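PDB 4A26: putative c-1-tetrahydrofolate synthase, cytoplasmic from Leishmania major, which probably catalyses both the NADP-dependent oxidation of 5,10-methylenetetrahydrofolate and the hydrolysis of the resulting methenyl compound to 10-formyltetrahydrofolate in one-carbon metabolism. Local coordinates for residues A[132-135]-A[139-142]; A[52-57]-A[100-105]. All coordinates share one frame; numbering follows the deposited sequence. Where two conformers were deposited one is given.

Contact 2 comes first along the chain and closes before contact 1 opens. It lies in the catalytic domain and joins helix 49-64 to segment 100-105, which includes part of strand 98-101, an outer strand of the three-stranded parallel sheet. Contact 1 is local in sequence: helix 129-136 is met by the loop that follows it, within the NAD(P)-binding domain. The two centres are 26 Å apart, and the nearest atoms are about 12 Å from each other, so the contacts do not touch. They share no helix, strand or sheet. Contact 2 is internal to one subunit, whereas contact 1 also faces the second subunit of the homodimer.

Contact 1: A[132-135]-A[139-142]; sequences VGLL and GREP
Leu134 lays its CD2 methyl over one face of the Arg140 guanidinium, 3.2 Å above the plane and displaced toward the rim. The closest pair is Leu134 CD2 to Arg140 NE at 3.3 Å, and the same methyl lies 3.8 Å from Arg140 CD, so one branch of the leucine covers both the end of the aliphatic chain and the start of the charged group. Arginine suits this place because its flat head accepts a methyl on its face while its polar end serves another partner: NH2 forms a salt bridge with Glu116 of the second subunit. A bend at chi3 (73°) turns the guanidinium out of line with the extended first part of the chain.

The loop between helices 129-136 and 147-159, in the Rossmann-type NAD(P)-binding domain, here folds back on the last turn of helix 129-136. Further along this loop, Pro142 packs its ring on the helix, with CB 3.7 Å from Leu134 CB and CG 3.9 Å from Leu135 CA. The compact proline ring fits close to the helix backbone here. Leu135 touches Pro142 CG with its CB at 4.2 Å, and its side chain also packs on Ala183 and Leu184 of helix 178-187, while Leu134 also packs on Pro129 of the second subunit.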
loop_
_atom_site.group_PDB
_atom_site.type_symbol
_atom_site.label_atom_id
_atom_site.label_comp_id
_atom_site.label_asym_id
_atom_site.label_seq_id
_atom_site.Cartn_x
_atom_site.Cartn_y
_atom_site.Cartn_z
ATOM N N VAL A 132 2.223 5.862 -3.959
ATOM C CA VAL A 132 2.030 4.472 -3.548
ATOM C C VAL A 132 1.319 4.412 -2.196
ATOM O O VAL A 132 0.466 3.556 -1.971
ATOM C CB VAL A 132 3.372 3.703 -3.455
ATOM C CG1 VAL A 132 3.130 2.244 -3.088
ATOM C CG2 VAL A 132 4.143 3.796 -4.772
ATOM N N GLY A 133 1.674 5.332 -1.301
ATOM C CA GLY A 133 1.017 5.439 -0.005
ATOM C C GLY A 133 -0.464 5.704 -0.156
ATOM O O GLY A 133 -1.290 4.926 0.309
ATOM N N LEU A 134 -0.790 6.799 -0.835
ATOM C CA LEU A 134 -2.183 7.185 -1.085
ATOM C C LEU A 134 -2.989 6.080 -1.783
ATOM O O LEU A 134 -4.185 5.927 -1.539
ATOM C CB LEU A 134 -2.228 8.476 -1.906
ATOM C CG LEU A 134 -1.741 9.731 -1.178
ATOM C CD1 LEU A 134 -1.491 10.866 -2.156
ATOM C CD2 LEU A 134 -2.735 10.149 -0.109
ATOM N N LEU A 135 -2.328 5.311 -2.642
ATOM C CA LEU A 135 -2.960 4.175 -3.311
ATOM C C LEU A 135 -3.375 3.099 -2.305
ATOM O O LEU A 135 -4.427 2.487 -2.456
ATOM C CB LEU A 135 -2.014 3.598 -4.378
ATOM C CG LEU A 135 -2.464 2.444 -5.288
ATOM C CD1 LEU A 135 -2.265 1.094 -4.618
ATOM C CD2 LEU A 135 -3.911 2.608 -5.752
ATOM N N GLY A 139 -9.284 5.243 2.521
ATOM C CA GLY A 139 -9.928 6.524 2.836
ATOM C C GLY A 139 -9.344 7.719 2.098
ATOM O O GLY A 139 -9.700 8.862 2.382
ATOM N N ARG A 140 -8.438 7.462 1.157
ATOM C CA ARG A 140 -7.868 8.520 0.327
ATOM C C ARG A 140 -7.655 8.015 -1.087
ATOM O O ARG A 140 -7.471 6.816 -1.304
ATOM C CB ARG A 140 -6.538 9.016 0.906
ATOM C CG ARG A 140 -6.684 9.821 2.189
ATOM C CD ARG A 140 -5.367 10.460 2.619
ATOM N NE ARG A 140 -4.989 11.594 1.775
ATOM C CZ ARG A 140 -4.066 12.507 2.088
ATOM N NH1 ARG A 140 -3.402 12.443 3.243
ATOM N NH2 ARG A 140 -3.804 13.498 1.241
ATOM N N GLU A 141 -7.690 8.939 -2.043
ATOM C CA GLU A 141 -7.472 8.622 -3.447
ATOM C C GLU A 141 -6.218 9.325 -3.953
ATOM O O GLU A 141 -6.053 10.526 -3.740
ATOM C CB GLU A 141 -8.685 9.028 -4.293
ATOM C CG GLU A 141 -9.685 7.896 -4.505
ATOM C CD GLU A 141 -10.286 7.392 -3.203
ATOM O OE1 GLU A 141 -10.755 8.225 -2.392
ATOM O OE2 GLU A 141 -10.296 6.162 -2.990
ATOM N N PRO A 142 -5.325 8.575 -4.621
ATOM C CA PRO A 142 -4.125 9.191 -5.173
ATOM C C PRO A 142 -4.433 9.947 -6.462
ATOM O O PRO A 142 -5.386 9.593 -7.159
ATOM C CB PRO A 142 -3.230 7.991 -5.468
ATOM C CG PRO A 142 -4.179 6.893 -5.766
ATOM C CD PRO A 142 -5.386 7.132 -4.912
#

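Contact 2: A[52-57]-A[100-105]; sequences KKYVQL and IVQLPL
Helix 49-64 is the connection of a beta-alpha-beta unit, linking the adjacent parallel strands 39-45 and 68-74 of the catalytic domain, and here it meets segment 100-105, which begins within strand 98-101. Gln102 supplies most of the surface on this side. Its CG stands anti to the backbone N (chi1 -170°), and a bend at chi2 (61°) brings the amide up against the helix. The methyl CG2 of Val55 lies 3.4 Å from Gln102 OE1 and 3.7 Å from Gln102 CG, the two side chains running past one another and pointing opposite ways. A branched valine suits this buried spot, being short enough to let the longer glutamine lie along it.

At the other end of the amide, Gln102 NE2 comes within 3.5 Å of Tyr54 CD2, approaching obliquely, with ring and amide planes 40° apart. The flat tyrosine ring lets the amide nitrogen rest against its CD2 side at the exposed margin. No hydrogen bond joins the two segments, but OE1 receives a weak one from Lys58 NZ. Val55 also rests on Ser42 of strand 39-45, the central strand of the sheet, to which Ile100 and Gln102 are tied by backbone hydrogen bonds.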
loop_
_atom_site.group_PDB
_atom_site.type_symbol
_atom_site.label_atom_id
_atom_site.label_comp_id
_atom_site.label_asym_id
_atom_site.label_seq_id
_atom_site.Cartn_x
_atom_site.Cartn_y
_atom_site.Cartn_z
ATOM N N LYS A 52 13.861 4.578 -26.731
ATOM C CA LYS A 52 13.435 5.549 -27.748
ATOM C C LYS A 52 12.126 5.134 -28.422
ATOM O O LYS A 52 11.251 5.970 -28.656
ATOM C CB LYS A 52 14.522 5.766 -28.813
ATOM C CG LYS A 52 15.406 6.982 -28.562
ATOM C CD LYS A 52 16.122 7.442 -29.832
ATOM C CE LYS A 52 17.334 6.572 -30.152
ATOM N NZ LYS A 52 17.752 6.684 -31.583
ATOM N N LYS A 53 12.009 3.846 -28.732
ATOM C CA LYS A 53 10.802 3.291 -29.338
ATOM C C LYS A 53 9.598 3.420 -28.403
ATOM O O LYS A 53 8.526 3.853 -28.833
ATOM C CB LYS A 53 11.024 1.822 -29.713
ATOM C CG LYS A 53 9.865 1.176 -30.458
ATOM N N TYR A 54 9.775 3.051 -27.131
ATOM C CA TYR A 54 8.682 3.136 -26.154
ATOM C C TYR A 54 8.177 4.565 -26.053
ATOM O O TYR A 54 6.970 4.798 -25.994
ATOM C CB TYR A 54 9.115 2.678 -24.752
ATOM C CG TYR A 54 9.643 1.257 -24.641
ATOM C CD1 TYR A 54 9.000 0.190 -25.273
ATOM C CD2 TYR A 54 10.773 0.976 -23.869
ATOM C CE1 TYR A 54 9.486 -1.113 -25.159
ATOM C CE2 TYR A 54 11.264 -0.322 -23.749
ATOM C CZ TYR A 54 10.615 -1.361 -24.394
ATOM O OH TYR A 54 11.098 -2.647 -24.275
ATOM N N VAL A 55 9.115 5.510 -26.025
ATOM C CA VAL A 55 8.799 6.928 -25.852
ATOM C C VAL A 55 8.074 7.499 -27.066
ATOM O O VAL A 55 7.220 8.370 -26.911
ATOM C CB VAL A 55 10.068 7.767 -25.534
ATOM C CG1 VAL A 55 9.812 9.248 -25.733
ATOM C CG2 VAL A 55 10.527 7.507 -24.114
ATOM N N GLN A 56 8.409 7.018 -28.263
ATOM C CA GLN A 56 7.700 7.416 -29.483
ATOM C C GLN A 56 6.229 7.031 -29.372
ATOM O O GLN A 56 5.345 7.870 -29.545
ATOM C CB GLN A 56 8.312 6.756 -30.729
ATOM C CG GLN A 56 9.639 7.350 -31.187
ATOM C CD GLN A 56 10.343 6.485 -32.228
ATOM O OE1 GLN A 56 9.702 5.886 -33.096
ATOM N NE2 GLN A 56 11.669 6.417 -32.145
ATOM N N LEU A 57 5.982 5.753 -29.078
ATOM C CA LEU A 57 4.621 5.213 -28.955
ATOM C C LEU A 57 3.745 5.993 -27.979
ATOM O O LEU A 57 2.575 6.234 -28.258
ATOM C CB LEU A 57 4.651 3.743 -28.520
ATOM C CG LEU A 57 5.015 2.684 -29.562
ATOM C CD1 LEU A 57 5.017 1.310 -28.903
ATOM C CD2 LEU A 57 4.060 2.710 -30.750
ATOM N N ILE A 100 7.329 11.583 -16.926
ATOM C CA ILE A 100 7.908 10.244 -16.809
ATOM C C ILE A 100 9.389 10.263 -17.185
ATOM O O ILE A 100 9.799 10.986 -18.090
ATOM C CB ILE A 100 7.164 9.189 -17.667
ATOM C CG1 ILE A 100 7.066 9.619 -19.136
ATOM C CG2 ILE A 100 5.781 8.952 -17.111
ATOM C CD1 ILE A 100 6.802 8.470 -20.094
ATOM N N VAL A 101 10.180 9.483 -16.458
ATOM C CA VAL A 101 11.577 9.264 -16.784
ATOM C C VAL A 101 11.676 7.861 -17.337
ATOM O O VAL A 101 11.336 6.899 -16.646
ATOM C CB VAL A 101 12.473 9.381 -15.546
ATOM C CG1 VAL A 101 13.870 8.881 -15.858
ATOM C CG2 VAL A 101 12.513 10.823 -15.060
ATOM N N GLN A 102 12.126 7.745 -18.584
ATOM C CA GLN A 102 12.167 6.454 -19.267
ATOM C C GLN A 102 13.258 5.570 -18.678
ATOM O O GLN A 102 14.421 5.974 -18.602
ATOM C CB GLN A 102 12.397 6.644 -20.765
ATOM C CG GLN A 102 12.219 5.373 -21.593
ATOM C CD GLN A 102 10.814 4.795 -21.502
ATOM O OE1 GLN A 102 9.820 5.532 -21.486
ATOM N NE2 GLN A 102 10.725 3.467 -21.448
ATOM N N LEU A 103 12.870 4.365 -18.266
ATOM C CA LEU A 103 13.775 3.434 -17.596
ATOM C C LEU A 103 14.148 2.277 -18.527
ATOM O O LEU A 103 13.409 1.975 -19.465
ATOM C CB LEU A 103 13.107 2.891 -16.328
ATOM C CG LEU A 103 12.737 3.922 -15.255
ATOM C CD1 LEU A 103 11.851 3.297 -14.188
ATOM C CD2 LEU A 103 13.987 4.534 -14.628
ATOM N N PRO A 104 15.301 1.627 -18.280
ATOM C CA PRO A 104 16.306 1.935 -17.260
ATOM C C PRO A 104 17.318 2.990 -17.696
ATOM O O PRO A 104 17.748 3.004 -18.849
ATOM C CB PRO A 104 17.012 0.593 -17.055
ATOM C CG PRO A 104 16.915 -0.076 -18.370
ATOM C CD PRO A 104 15.596 0.355 -18.966
ATOM N N LEU A 105 17.698 3.853 -16.757
ATOM C CA LEU A 105 18.769 4.826 -16.962
ATOM C C LEU A 105 20.119 4.117 -16.997
ATOM O O LEU A 105 20.222 2.963 -16.579
ATOM C CB LEU A 105 18.782 5.845 -15.821
ATOM C CG LEU A 105 17.538 6.712 -15.620
ATOM C CD1 LEU A 105 17.540 7.320 -14.231
ATOM C CD2 LEU A 105 17.453 7.800 -16.673
#